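Local coordinates for periplasmic binding protein component of an ABC type zinc uptake transporter (PDB 1PQ4) that probably captures zinc in the periplasm and hands it to an ABC-type uptake transporter, at residues 194-199 with 212-217; 238-243 with 262-267; 13-18 with 168-173. All blocks are in the same frame, centred on the assembly; numbering follows the deposited sequence.

Interaction 1. Residues 194-199 with 212-217. With ZN (zinc ion), chain C.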
ATOM      1  N   ILE A 194      -6.523 -13.340  -8.845  1.00 19.67           N
ATOM      2  CA  ILE A 194      -7.811 -12.718  -8.481  1.00 16.39           C
ATOM      3  C   ILE A 194      -7.721 -12.299  -7.050  1.00 18.28           C
ATOM      4  O   ILE A 194      -7.299 -13.072  -6.209  1.00 15.44           O
ATOM      5  CB  ILE A 194      -8.966 -13.716  -8.556  1.00 27.86           C
ATOM      6  CG1 ILE A 194      -8.969 -14.388  -9.903  1.00 31.35           C
ATOM      7  CG2 ILE A 194     -10.298 -13.007  -8.319  1.00 23.51           C
ATOM      8  CD1 ILE A 194     -10.052 -15.490 -10.044  1.00 28.05           C
ATOM      9  N   VAL A 195      -8.162 -11.080  -6.767  1.00 12.53           N
ATOM     10  CA  VAL A 195      -8.122 -10.525  -5.431  1.00 15.70           C
ATOM     11  C   VAL A 195      -9.433  -9.823  -5.229  1.00 14.78           C
ATOM     12  O   VAL A 195     -10.146  -9.511  -6.180  1.00 21.39           O
ATOM     13  CB  VAL A 195      -7.024  -9.440  -5.234  1.00 18.46           C
ATOM     14  CG1 VAL A 195      -5.705 -10.047  -5.287  1.00 31.70           C
ATOM     15  CG2 VAL A 195      -7.148  -8.348  -6.339  1.00 22.56           C
ATOM     16  N   PHE A 196      -9.756  -9.593  -3.986  1.00 15.85           N
ATOM     17  CA  PHE A 196     -11.014  -8.934  -3.759  1.00 15.72           C
ATOM     18  C   PHE A 196     -10.858  -7.445  -4.049  1.00 18.12           C
ATOM     19  O   PHE A 196     -11.441  -6.954  -4.996  1.00 19.35           O
ATOM     20  CB  PHE A 196     -11.499  -9.149  -2.331  1.00 13.75           C
ATOM     21  CG  PHE A 196     -12.799  -8.453  -2.065  1.00 17.34           C
ATOM     22  CD1 PHE A 196     -13.979  -8.922  -2.656  1.00 19.79           C
ATOM     23  CD2 PHE A 196     -12.829  -7.258  -1.350  1.00 20.62           C
ATOM     24  CE1 PHE A 196     -15.158  -8.222  -2.551  1.00 21.11           C
ATOM     25  CE2 PHE A 196     -14.041  -6.540  -1.243  1.00 27.37           C
ATOM     26  CZ  PHE A 196     -15.192  -7.042  -1.852  1.00 23.16           C
ATOM     27  N   HIS A 197     -10.037  -6.765  -3.246  1.00 16.64           N
ATOM     28  CA  HIS A 197      -9.857  -5.300  -3.390  1.00 17.46           C
ATOM     29  C   HIS A 197      -8.594  -5.052  -4.225  1.00 14.94           C
ATOM     30  O   HIS A 197      -7.517  -5.566  -3.903  1.00 14.98           O
ATOM     31  CB  HIS A 197      -9.736  -4.709  -2.000  1.00 20.71           C
ATOM     32  CG  HIS A 197      -9.399  -3.260  -1.998  1.00 24.12           C
ATOM     33  ND1 HIS A 197     -10.316  -2.283  -2.327  1.00 22.44           N
ATOM     34  CD2 HIS A 197      -8.242  -2.614  -1.704  1.00 17.03           C
ATOM     35  CE1 HIS A 197      -9.747  -1.096  -2.227  1.00 22.34           C
ATOM     36  NE2 HIS A 197      -8.489  -1.268  -1.859  1.00 22.12           N
ATOM     37  N   PRO A 198      -8.717  -4.252  -5.302  1.00 16.88           N
ATOM     38  CA  PRO A 198      -7.589  -3.977  -6.186  1.00 16.71           C
ATOM     39  C   PRO A 198      -6.571  -3.023  -5.626  1.00 19.27           C
ATOM     40  O   PRO A 198      -6.517  -1.854  -5.979  1.00 19.90           O
ATOM     41  CB  PRO A 198      -8.268  -3.467  -7.471  1.00 20.71           C
ATOM     42  CG  PRO A 198      -9.427  -2.671  -6.929  1.00 22.45           C
ATOM     43  CD  PRO A 198      -9.924  -3.512  -5.727  1.00 19.79           C
ATOM     44  N   SER A 199      -5.755  -3.491  -4.722  1.00 14.84           N
ATOM     45  CA  SER A 199      -4.741  -2.575  -4.248  1.00 17.95           C
ATOM     46  C   SER A 199      -3.397  -2.897  -4.880  1.00 14.73           C
ATOM     47  O   SER A 199      -2.379  -2.299  -4.514  1.00 15.06           O
ATOM     48  CB  SER A 199      -4.639  -2.695  -2.735  1.00 20.85           C
ATOM     49  OG  SER A 199      -4.610  -4.030  -2.378  1.00 27.29           O
ATOM     50  N   ILE A 212      -6.913  -9.302 -11.268  1.00 18.03           N
ATOM     51  CA  ILE A 212      -8.327  -9.408 -11.651  1.00 20.54           C
ATOM     52  C   ILE A 212      -9.082  -9.149 -10.350  1.00 20.01           C
ATOM     53  O   ILE A 212      -9.064  -9.958  -9.411  1.00 20.43           O
ATOM     54  CB  ILE A 212      -8.672 -10.836 -12.182  1.00 24.95           C
ATOM     55  CG1 ILE A 212      -7.870 -11.116 -13.466  1.00 27.56           C
ATOM     56  CG2 ILE A 212     -10.162 -10.941 -12.478  1.00 24.85           C
ATOM     57  CD1 ILE A 212      -7.845 -12.578 -13.905  1.00 28.05           C
ATOM     58  N   PRO A 213      -9.733  -8.001 -10.259  1.00 18.54           N
ATOM     59  CA  PRO A 213     -10.442  -7.730  -9.013  1.00 19.93           C
ATOM     60  C   PRO A 213     -11.863  -8.223  -8.967  1.00 19.06           C
ATOM     61  O   PRO A 213     -12.538  -8.311  -9.995  1.00 21.64           O
ATOM     62  CB  PRO A 213     -10.366  -6.201  -8.905  1.00 26.50           C
ATOM     63  CG  PRO A 213     -10.452  -5.773 -10.348  1.00 24.21           C
ATOM     64  CD  PRO A 213      -9.539  -6.767 -11.055  1.00 22.74           C
ATOM     65  N   ILE A 214     -12.303  -8.563  -7.766  1.00 16.13           N
ATOM     66  CA  ILE A 214     -13.679  -9.017  -7.567  1.00 19.62           C
ATOM     67  C   ILE A 214     -14.561  -7.788  -7.223  1.00 22.78           C
ATOM     68  O   ILE A 214     -15.673  -7.654  -7.729  1.00 26.83           O
ATOM     69  CB  ILE A 214     -13.777 -10.006  -6.368  1.00 17.06           C
ATOM     70  CG1 ILE A 214     -13.013 -11.287  -6.662  1.00 20.80           C
ATOM     71  CG2 ILE A 214     -15.273 -10.395  -6.102  1.00 20.77           C
ATOM     72  CD1 ILE A 214     -12.714 -12.154  -5.443  1.00 28.05           C
ATOM     73  N   GLU A 215     -14.104  -6.935  -6.317  1.00 20.32           N
ATOM     74  CA  GLU A 215     -14.933  -5.768  -5.987  1.00 30.72           C
ATOM     75  C   GLU A 215     -15.107  -4.887  -7.214  1.00 36.29           C
ATOM     76  O   GLU A 215     -14.244  -4.843  -8.085  1.00 39.72           O
ATOM     77  CB  GLU A 215     -14.330  -4.938  -4.842  1.00 32.04           C
ATOM     78  CG  GLU A 215     -13.131  -4.119  -5.204  1.00 44.34           C
ATOM     79  CD  GLU A 215     -12.981  -2.839  -4.356  1.00 48.80           C
ATOM     80  OE1 GLU A 215     -12.923  -2.916  -3.097  1.00 41.01           O
ATOM     81  OE2 GLU A 215     -12.912  -1.748  -4.983  1.00 53.61           O
ATOM     82  N   VAL A 216     -16.239  -4.205  -7.299  1.00 43.05           N
ATOM     83  CA  VAL A 216     -16.501  -3.300  -8.415  1.00 51.49           C
ATOM     84  C   VAL A 216     -16.871  -1.948  -7.835  1.00 53.49           C
ATOM     85  O   VAL A 216     -17.817  -1.850  -7.057  1.00 55.64           O
ATOM     86  CB  VAL A 216     -17.664  -3.793  -9.300  1.00 55.37           C
ATOM     87  CG1 VAL A 216     -17.184  -4.896 -10.232  1.00 58.28           C
ATOM     88  CG2 VAL A 216     -18.795  -4.307  -8.422  1.00 60.93           C
ATOM     89  N   GLU A 217     -16.107  -0.919  -8.195  1.00 56.90           N
ATOM     90  CA  GLU A 217     -16.375   0.415  -7.693  1.00 56.76           C
ATOM     91  C   GLU A 217     -16.547   0.428  -6.188  1.00 57.80           C
ATOM     92  O   GLU A 217     -17.505   1.005  -5.667  1.00 59.00           O
TER
HETATM   93 ZN    ZN C1002      -7.138   0.153  -1.232  1.00 16.54          ZN
HETATM   94  O   HOH W   1      -5.780  -0.615   0.431  1.00  6.20           O
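His-197 touches Glu-215 with one ring nitrogen and binds zinc with the other. NE2 of His-197 lies 2.1 Å from the zinc ion. His-37, His-133 and a water complete the site. Phe-247 stacks on the His-197 ring. ND1 of His-197 gives its hydrogen to OE1 of Glu-215 at 2.8 Å, in a nearly straight bond of 174°. The oxygen lies in the imidazole plane, but the ring meets the carboxylate from above, with the two planes 71° apart. Together with the zinc bond, this His-carboxylate bond holds the ring's rotation, and it probably makes NE2 a stronger donor to the metal. The glutamate reaches ND1 because CG sits between its backbone N and carbonyl carbon (chi1 74°), with the chain extended beyond it.

Both segments start at the ends of the parallel strands 192-195 and 210-213, which helix 201-206 joins in a beta-alpha-beta unit. There Val-195 N bonds Ile-212 O and Ile-214 N bonds Val-195 O. Past the strands, Glu-215 N still bonds Phe-196 O at 3.0 Å, which sets the glutamate backbone beside the metal ligand. CB of Glu-215 lies over one face of the Phe-196 ring, 4.0 Å from its centroid. CD of Pro-198 packs on CG of Glu-215 at 3.3 Å. Farther out, Ile-194 CG2 meets Ile-214 CG1 at 3.6 Å.

Interaction 2. Residues 238-243 with 262-267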
ATOM      1  N   LEU A 238      -7.506 -20.654 -12.746  1.00 45.20           N
ATOM      2  CA  LEU A 238      -6.925 -20.103 -11.511  1.00 45.64           C
ATOM      3  C   LEU A 238      -7.038 -21.078 -10.317  1.00 43.46           C
ATOM      4  O   LEU A 238      -8.056 -21.720 -10.102  1.00 47.62           O
ATOM      5  CB  LEU A 238      -7.542 -18.736 -11.207  1.00 43.40           C
ATOM      6  CG  LEU A 238      -7.286 -17.765 -12.372  1.00 46.26           C
ATOM      7  CD1 LEU A 238      -7.964 -16.450 -12.090  1.00 46.03           C
ATOM      8  CD2 LEU A 238      -5.774 -17.556 -12.587  1.00 46.24           C
ATOM      9  N   THR A 239      -5.962 -21.177  -9.561  1.00 37.30           N
ATOM     10  CA  THR A 239      -5.823 -22.103  -8.444  1.00 37.08           C
ATOM     11  C   THR A 239      -6.127 -21.575  -7.049  1.00 36.61           C
ATOM     12  O   THR A 239      -6.314 -22.340  -6.094  1.00 33.40           O
ATOM     13  CB  THR A 239      -4.353 -22.624  -8.457  1.00 40.37           C
ATOM     14  OG1 THR A 239      -4.297 -23.846  -9.209  1.00 51.01           O
ATOM     15  CG2 THR A 239      -3.765 -22.819  -7.033  1.00 38.41           C
ATOM     16  N   MET A 240      -6.159 -20.259  -6.926  1.00 32.19           N
ATOM     17  CA  MET A 240      -6.334 -19.675  -5.629  1.00 32.31           C
ATOM     18  C   MET A 240      -7.064 -18.376  -5.767  1.00 26.75           C
ATOM     19  O   MET A 240      -6.988 -17.728  -6.814  1.00 27.20           O
ATOM     20  CB  MET A 240      -4.961 -19.434  -5.033  1.00 33.32           C
ATOM     21  CG  MET A 240      -4.932 -19.191  -3.565  1.00 43.44           C
ATOM     22  SD  MET A 240      -4.794 -20.773  -2.773  1.00 54.67           S
ATOM     23  CE  MET A 240      -3.315 -21.412  -3.620  1.00 55.38           C
ATOM     24  N   VAL A 241      -7.796 -17.995  -4.734  1.00 20.10           N
ATOM     25  CA  VAL A 241      -8.497 -16.723  -4.794  1.00 21.27           C
ATOM     26  C   VAL A 241      -8.001 -15.978  -3.571  1.00 21.53           C
ATOM     27  O   VAL A 241      -7.944 -16.549  -2.474  1.00 25.23           O
ATOM     28  CB  VAL A 241     -10.028 -16.877  -4.732  1.00 24.01           C
ATOM     29  CG1 VAL A 241     -10.681 -15.509  -4.774  1.00 21.08           C
ATOM     30  CG2 VAL A 241     -10.499 -17.735  -5.908  1.00 24.40           C
ATOM     31  N   PHE A 242      -7.591 -14.724  -3.762  1.00 15.44           N
ATOM     32  CA  PHE A 242      -7.075 -13.977  -2.641  1.00 15.69           C
ATOM     33  C   PHE A 242      -8.104 -13.010  -2.115  1.00 16.18           C
ATOM     34  O   PHE A 242      -8.917 -12.490  -2.857  1.00 23.66           O
ATOM     35  CB  PHE A 242      -5.836 -13.217  -3.063  1.00 15.44           C
ATOM     36  CG  PHE A 242      -4.724 -14.098  -3.459  1.00 15.81           C
ATOM     37  CD1 PHE A 242      -4.435 -14.313  -4.803  1.00 16.64           C
ATOM     38  CD2 PHE A 242      -3.968 -14.737  -2.490  1.00 18.93           C
ATOM     39  CE1 PHE A 242      -3.396 -15.161  -5.184  1.00 21.58           C
ATOM     40  CE2 PHE A 242      -2.902 -15.597  -2.872  1.00 21.61           C
ATOM     41  CZ  PHE A 242      -2.630 -15.799  -4.217  1.00 18.08           C
ATOM     42  N   GLY A 243      -8.065 -12.810  -0.811  1.00 14.50           N
ATOM     43  CA  GLY A 243      -8.964 -11.853  -0.179  1.00 15.91           C
ATOM     44  C   GLY A 243      -8.017 -10.981   0.623  1.00 19.63           C
ATOM     45  O   GLY A 243      -6.810 -11.213   0.656  1.00 20.05           O
ATOM     46  N   GLY A 262      -8.324 -22.574  -3.688  1.00 33.40           N
ATOM     47  CA  GLY A 262      -8.136 -22.361  -2.258  1.00 27.93           C
ATOM     48  C   GLY A 262      -8.277 -20.833  -1.968  1.00 27.58           C
ATOM     49  O   GLY A 262      -8.442 -20.062  -2.918  1.00 24.99           O
ATOM     50  N   VAL A 263      -8.222 -20.408  -0.701  1.00 24.51           N
ATOM     51  CA  VAL A 263      -8.384 -18.988  -0.323  1.00 22.68           C
ATOM     52  C   VAL A 263      -7.232 -18.491   0.544  1.00 27.32           C
ATOM     53  O   VAL A 263      -6.973 -19.037   1.616  1.00 27.54           O
ATOM     54  CB  VAL A 263      -9.680 -18.777   0.487  1.00 27.30           C
ATOM     55  CG1 VAL A 263      -9.710 -17.380   1.087  1.00 27.19           C
ATOM     56  CG2 VAL A 263     -10.896 -18.958  -0.423  1.00 25.85           C
ATOM     57  N   GLU A 264      -6.529 -17.451   0.097  1.00 22.27           N
ATOM     58  CA  GLU A 264      -5.397 -16.918   0.887  1.00 22.83           C
ATOM     59  C   GLU A 264      -5.618 -15.438   1.120  1.00 22.95           C
ATOM     60  O   GLU A 264      -6.353 -14.805   0.353  1.00 22.89           O
ATOM     61  CB  GLU A 264      -4.080 -17.061   0.120  1.00 26.91           C
ATOM     62  CG  GLU A 264      -3.548 -18.470   0.044  1.00 47.41           C
ATOM     63  CD  GLU A 264      -2.455 -18.739   1.055  1.00 52.51           C
ATOM     64  OE1 GLU A 264      -2.547 -18.239   2.204  1.00 56.25           O
ATOM     65  OE2 GLU A 264      -1.506 -19.464   0.695  1.00 58.37           O
ATOM     66  N   LEU A 265      -4.992 -14.908   2.167  1.00 21.26           N
ATOM     67  CA  LEU A 265      -5.099 -13.500   2.502  1.00 23.99           C
ATOM     68  C   LEU A 265      -3.882 -12.739   2.037  1.00 24.24           C
ATOM     69  O   LEU A 265      -2.757 -13.238   2.113  1.00 24.20           O
ATOM     70  CB  LEU A 265      -5.195 -13.295   4.004  1.00 30.79           C
ATOM     71  CG  LEU A 265      -6.503 -13.702   4.685  1.00 37.99           C
ATOM     72  CD1 LEU A 265      -6.513 -13.226   6.136  1.00 37.66           C
ATOM     73  CD2 LEU A 265      -7.652 -13.091   3.916  1.00 34.37           C
ATOM     74  N   LEU A 266      -4.101 -11.537   1.520  1.00 21.08           N
ATOM     75  CA  LEU A 266      -2.956 -10.682   1.155  1.00 19.69           C
ATOM     76  C   LEU A 266      -3.240  -9.468   2.044  1.00 24.10           C
ATOM     77  O   LEU A 266      -4.414  -9.117   2.274  1.00 27.97           O
ATOM     78  CB  LEU A 266      -2.976 -10.290  -0.326  1.00 20.18           C
ATOM     79  CG  LEU A 266      -2.827 -11.417  -1.332  1.00 19.13           C
ATOM     80  CD1 LEU A 266      -2.733 -10.839  -2.764  1.00 18.18           C
ATOM     81  CD2 LEU A 266      -1.568 -12.227  -1.016  1.00 20.61           C
ATOM     82  N   ASP A 267      -2.216  -8.868   2.616  1.00 17.62           N
ATOM     83  CA  ASP A 267      -2.450  -7.723   3.489  1.00 15.33           C
ATOM     84  C   ASP A 267      -1.772  -6.490   2.872  1.00 16.05           C
ATOM     85  O   ASP A 267      -0.553  -6.326   2.980  1.00 17.79           O
ATOM     86  CB  ASP A 267      -1.831  -7.961   4.855  1.00 14.18           C
ATOM     87  CG  ASP A 267      -2.194  -6.881   5.829  1.00 18.56           C
ATOM     88  OD1 ASP A 267      -2.783  -5.841   5.395  1.00 16.76           O
ATOM     89  OD2 ASP A 267      -1.882  -7.065   7.029  1.00 23.00           O
TER
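Strands 240-244 and 262-266 are the two parallel strands of a beta-alpha-beta unit, joined through helix 250-259. The short segments are turned 34° against each other. A ladder of five backbone hydrogen bonds links them, from Gly-262 N to Thr-239 O at 3.1 Å through to Leu-266 N to Gly-243 O at 2.9 Å. Val-241 and Gly-243 each use both N and O toward the other strand.

Met-240, Phe-242 and Glu-264 share one face of this pair, which helix 273-288 covers through Ala-287, Lys-283 and Ile-284. Val-241 and Val-263 lie on the other face, against helix 250-259. Phe-242 carries much of the side-chain contact. Its ring runs alongside Glu-264, pointing the same way. Glu-264 CB touches Phe-242 CD2 at 3.5 Å. Leu-266 CG approaches the same CD2 of Phe-242 at 3.7 Å. One face of the ring has CG of Met-240 above it, offset toward the rim. An alanine in place of Phe-242 would probably open a gap beside Glu-264 CB and Leu-266 and leave Met-240 CG without the ring face it covers.

The methionine chain bends at chi2 and chi3 (88° and 54°), which folds its sulfur back over the glycine of the neighbouring strand. There SD of Met-240 lies 3.6 Å from C of Gly-262 and 3.8 Å from CG of Glu-264.

Interaction 3. Residues 13-18 with 168-173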
ATOM      1  N   GLN A  13       4.976   3.610   8.256  1.00 11.61           N
ATOM      2  CA  GLN A  13       5.774   3.687   9.461  1.00 12.56           C
ATOM      3  C   GLN A  13       7.084   2.957   9.169  1.00 12.35           C
ATOM      4  O   GLN A  13       8.127   3.290   9.719  1.00 14.95           O
ATOM      5  CB  GLN A  13       5.019   2.992  10.613  1.00 16.64           C
ATOM      6  CG  GLN A  13       5.780   2.935  11.902  1.00 13.90           C
ATOM      7  CD  GLN A  13       6.523   1.638  12.092  1.00 20.78           C
ATOM      8  OE1 GLN A  13       7.470   1.561  12.876  1.00 28.16           O
ATOM      9  NE2 GLN A  13       6.109   0.617  11.393  1.00 13.84           N
ATOM     10  N   TYR A  14       6.993   1.907   8.353  1.00 12.08           N
ATOM     11  CA  TYR A  14       8.181   1.146   7.977  1.00 13.58           C
ATOM     12  C   TYR A  14       9.161   2.099   7.205  1.00 15.44           C
ATOM     13  O   TYR A  14      10.364   2.126   7.460  1.00 13.09           O
ATOM     14  CB  TYR A  14       7.767  -0.010   7.068  1.00 15.61           C
ATOM     15  CG  TYR A  14       8.908  -0.904   6.619  1.00 16.15           C
ATOM     16  CD1 TYR A  14       9.330  -1.984   7.412  1.00 21.39           C
ATOM     17  CD2 TYR A  14       9.578  -0.661   5.421  1.00 10.73           C
ATOM     18  CE1 TYR A  14      10.382  -2.789   7.021  1.00 20.59           C
ATOM     19  CE2 TYR A  14      10.669  -1.462   5.010  1.00 14.39           C
ATOM     20  CZ  TYR A  14      11.046  -2.525   5.835  1.00 23.24           C
ATOM     21  OH  TYR A  14      12.095  -3.320   5.503  1.00 23.22           O
ATOM     22  N   PHE A  15       8.618   2.841   6.253  1.00  9.68           N
ATOM     23  CA  PHE A  15       9.421   3.759   5.442  1.00 11.18           C
ATOM     24  C   PHE A  15      10.044   4.801   6.364  1.00 12.68           C
ATOM     25  O   PHE A  15      11.228   5.110   6.260  1.00 13.09           O
ATOM     26  CB  PHE A  15       8.544   4.491   4.444  1.00  9.55           C
ATOM     27  CG  PHE A  15       7.775   3.605   3.507  1.00 11.44           C
ATOM     28  CD1 PHE A  15       6.675   4.149   2.801  1.00 13.63           C
ATOM     29  CD2 PHE A  15       8.119   2.276   3.299  1.00 12.40           C
ATOM     30  CE1 PHE A  15       5.933   3.380   1.914  1.00 15.56           C
ATOM     31  CE2 PHE A  15       7.379   1.471   2.391  1.00  8.29           C
ATOM     32  CZ  PHE A  15       6.290   2.019   1.708  1.00 12.98           C
ATOM     33  N   LEU A  16       9.238   5.368   7.259  1.00 14.27           N
ATOM     34  CA  LEU A  16       9.777   6.378   8.158  1.00 13.85           C
ATOM     35  C   LEU A  16      10.838   5.848   9.089  1.00 20.35           C
ATOM     36  O   LEU A  16      11.821   6.563   9.397  1.00 17.20           O
ATOM     37  CB  LEU A  16       8.675   7.049   8.992  1.00 16.26           C
ATOM     38  CG  LEU A  16       8.067   8.292   8.309  1.00 18.19           C
ATOM     39  CD1 LEU A  16       9.086   9.436   8.286  1.00 19.84           C
ATOM     40  CD2 LEU A  16       7.688   7.947   6.849  1.00 17.94           C
ATOM     41  N   GLU A  17      10.614   4.635   9.608  1.00 15.25           N
ATOM     42  CA  GLU A  17      11.622   4.035  10.510  1.00 15.05           C
ATOM     43  C   GLU A  17      12.949   3.853   9.752  1.00 15.78           C
ATOM     44  O   GLU A  17      14.002   4.097  10.298  1.00 14.57           O
ATOM     45  CB  GLU A  17      11.138   2.668  11.023  1.00 15.02           C
ATOM     46  CG  GLU A  17      12.070   1.977  12.047  1.00 17.60           C
ATOM     47  CD  GLU A  17      12.393   2.837  13.264  1.00 21.00           C
ATOM     48  OE1 GLU A  17      11.567   3.705  13.658  1.00 22.09           O
ATOM     49  OE2 GLU A  17      13.495   2.631  13.845  1.00 24.83           O
ATOM     50  N   LYS A  18      12.887   3.407   8.510  1.00 11.54           N
ATOM     51  CA  LYS A  18      14.101   3.179   7.711  1.00 13.98           C
ATOM     52  C   LYS A  18      14.838   4.498   7.425  1.00 20.38           C
ATOM     53  O   LYS A  18      16.064   4.579   7.447  1.00 18.66           O
ATOM     54  CB  LYS A  18      13.711   2.545   6.367  1.00 14.20           C
ATOM     55  CG  LYS A  18      13.354   1.062   6.490  1.00 17.11           C
ATOM     56  CD  LYS A  18      14.668   0.250   6.688  1.00 25.06           C
ATOM     57  CE  LYS A  18      14.408  -1.219   7.102  1.00 32.84           C
ATOM     58  NZ  LYS A  18      15.664  -2.032   6.930  1.00 30.64           N
ATOM     59  N   ALA A 168      20.030   6.402   1.551  1.00 15.25           N
ATOM     60  CA  ALA A 168      20.850   5.582   0.638  1.00 14.29           C
ATOM     61  C   ALA A 168      20.746   4.086   1.003  1.00 13.50           C
ATOM     62  O   ALA A 168      20.645   3.234   0.109  1.00 11.89           O
ATOM     63  CB  ALA A 168      22.354   6.066   0.674  1.00 13.69           C
ATOM     64  N   ALA A 169      20.787   3.786   2.306  1.00 14.61           N
ATOM     65  CA  ALA A 169      20.671   2.410   2.767  1.00 14.64           C
ATOM     66  C   ALA A 169      19.321   1.851   2.330  1.00 15.81           C
ATOM     67  O   ALA A 169      19.213   0.755   1.768  1.00 16.26           O
ATOM     68  CB  ALA A 169      20.809   2.350   4.328  1.00 13.86           C
ATOM     69  N   PHE A 170      18.259   2.606   2.591  1.00 13.57           N
ATOM     70  CA  PHE A 170      16.937   2.109   2.183  1.00 11.61           C
ATOM     71  C   PHE A 170      16.799   1.974   0.656  1.00 11.12           C
ATOM     72  O   PHE A 170      16.199   1.008   0.201  1.00 12.42           O
ATOM     73  CB  PHE A 170      15.839   3.042   2.754  1.00 12.16           C
ATOM     74  CG  PHE A 170      14.423   2.522   2.581  1.00 16.49           C
ATOM     75  CD1 PHE A 170      13.371   3.425   2.449  1.00 18.33           C
ATOM     76  CD2 PHE A 170      14.145   1.154   2.627  1.00 17.18           C
ATOM     77  CE1 PHE A 170      12.061   2.961   2.367  1.00 17.45           C
ATOM     78  CE2 PHE A 170      12.874   0.678   2.545  1.00 13.21           C
ATOM     79  CZ  PHE A 170      11.814   1.582   2.413  1.00 19.30           C
ATOM     80  N   LEU A 171      17.326   2.910  -0.167  1.00 13.56           N
ATOM     81  CA  LEU A 171      17.188   2.728  -1.630  1.00 11.01           C
ATOM     82  C   LEU A 171      17.900   1.454  -2.107  1.00 15.46           C
ATOM     83  O   LEU A 171      17.413   0.758  -2.997  1.00 15.62           O
ATOM     84  CB  LEU A 171      17.762   3.923  -2.434  1.00 12.78           C
ATOM     85  CG  LEU A 171      17.012   5.257  -2.172  1.00 17.90           C
ATOM     86  CD1 LEU A 171      17.800   6.461  -2.814  1.00 19.49           C
ATOM     87  CD2 LEU A 171      15.551   5.134  -2.731  1.00 20.47           C
ATOM     88  N   ALA A 172      19.058   1.145  -1.518  1.00 16.16           N
ATOM     89  CA  ALA A 172      19.793  -0.074  -1.936  1.00 16.95           C
ATOM     90  C   ALA A 172      19.000  -1.339  -1.536  1.00 15.88           C
ATOM     91  O   ALA A 172      18.990  -2.341  -2.259  1.00 15.18           O
ATOM     92  CB  ALA A 172      21.198  -0.065  -1.269  1.00 16.47           C
ATOM     93  N   GLU A 173      18.385  -1.307  -0.354  1.00 14.48           N
ATOM     94  CA  GLU A 173      17.555  -2.419   0.092  1.00 15.62           C
ATOM     95  C   GLU A 173      16.393  -2.561  -0.885  1.00 15.22           C
ATOM     96  O   GLU A 173      15.981  -3.667  -1.226  1.00 15.34           O
ATOM     97  CB  GLU A 173      16.937  -2.159   1.481  1.00 21.65           C
ATOM     98  CG  GLU A 173      17.860  -2.144   2.681  1.00 31.13           C
ATOM     99  CD  GLU A 173      17.107  -1.699   3.960  1.00 40.84           C
ATOM    100  OE1 GLU A 173      16.020  -2.240   4.258  1.00 40.39           O
ATOM    101  OE2 GLU A 173      17.605  -0.795   4.668  1.00 52.59           O
TER
HETATM  102  O   HOH W   2      13.871  -2.841   3.321  1.00 38.59           O
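Phe-170 lies with one ring face under the side chain of Lys-18, at a helix-helix contact between helices 10-20 and 160-185. The short segments run at 129° to each other, and their axes stay 10.5 Å apart. Long side chains therefore make the contact. CB of Lys-18 sits 4.0 Å from the centroid of the Phe-170 ring, only 14° off its normal, in a CH-pi contact. CG of the lysine follows over the rim of the same ring, near CD2 and CE2.

Phe-170 reaches across because its CG is anti to the backbone N (chi1 -171°). Its far end abuts two neighbouring aromatic residues of helix 10-20. CZ of Phe-170 meets CD2 of Phe-15 at 3.9 Å, and CE2 of Phe-170 meets CE2 of Tyr-14 at the same distance. Phe-15 is buried beyond this point. It packs on Val-141 and Gln-144 of helix 138-155 and edge-to-face with Trp-273.

The outer side of the contact is polar. Lys-18 bends at chi2, which carries the chain past the ring to the carboxylate of Glu-173. NZ of Lys-18 forms a salt bridge with OE1 of Glu-173 at 2.7 Å. It comes from the syn side of that oxygen, somewhat out of the carboxylate plane. The lysine thus covers an aromatic ring with its aliphatic part and pairs its charge at the tip. Nearby, a water is hydrogen-bonded to OH of Tyr-14 at 2.9 Å.

Interactions 1 and 2 adjoin, their centres 12 Å apart, while interaction 3 lies about 29 Å from each. The first two are successive parallel strand pairs of beta-alpha-beta units. They meet where Ile-194 O probably accepts a hydrogen bond from Phe-242 N, and Val-195 packs on Phe-242 and Leu-266. Both rely on backbone bonds, but only interaction 1 continues past its strands to a zinc ligand. Interaction 2 has exposed side chains, Val-263 and Leu-265, on one face of strand 262-266, while Phe-242 is buried on the other. Interaction 3, across the chain's centre from interaction 1, joins two helices through side chains alone: a buried aromatic group beneath a partly exposed salt bridge.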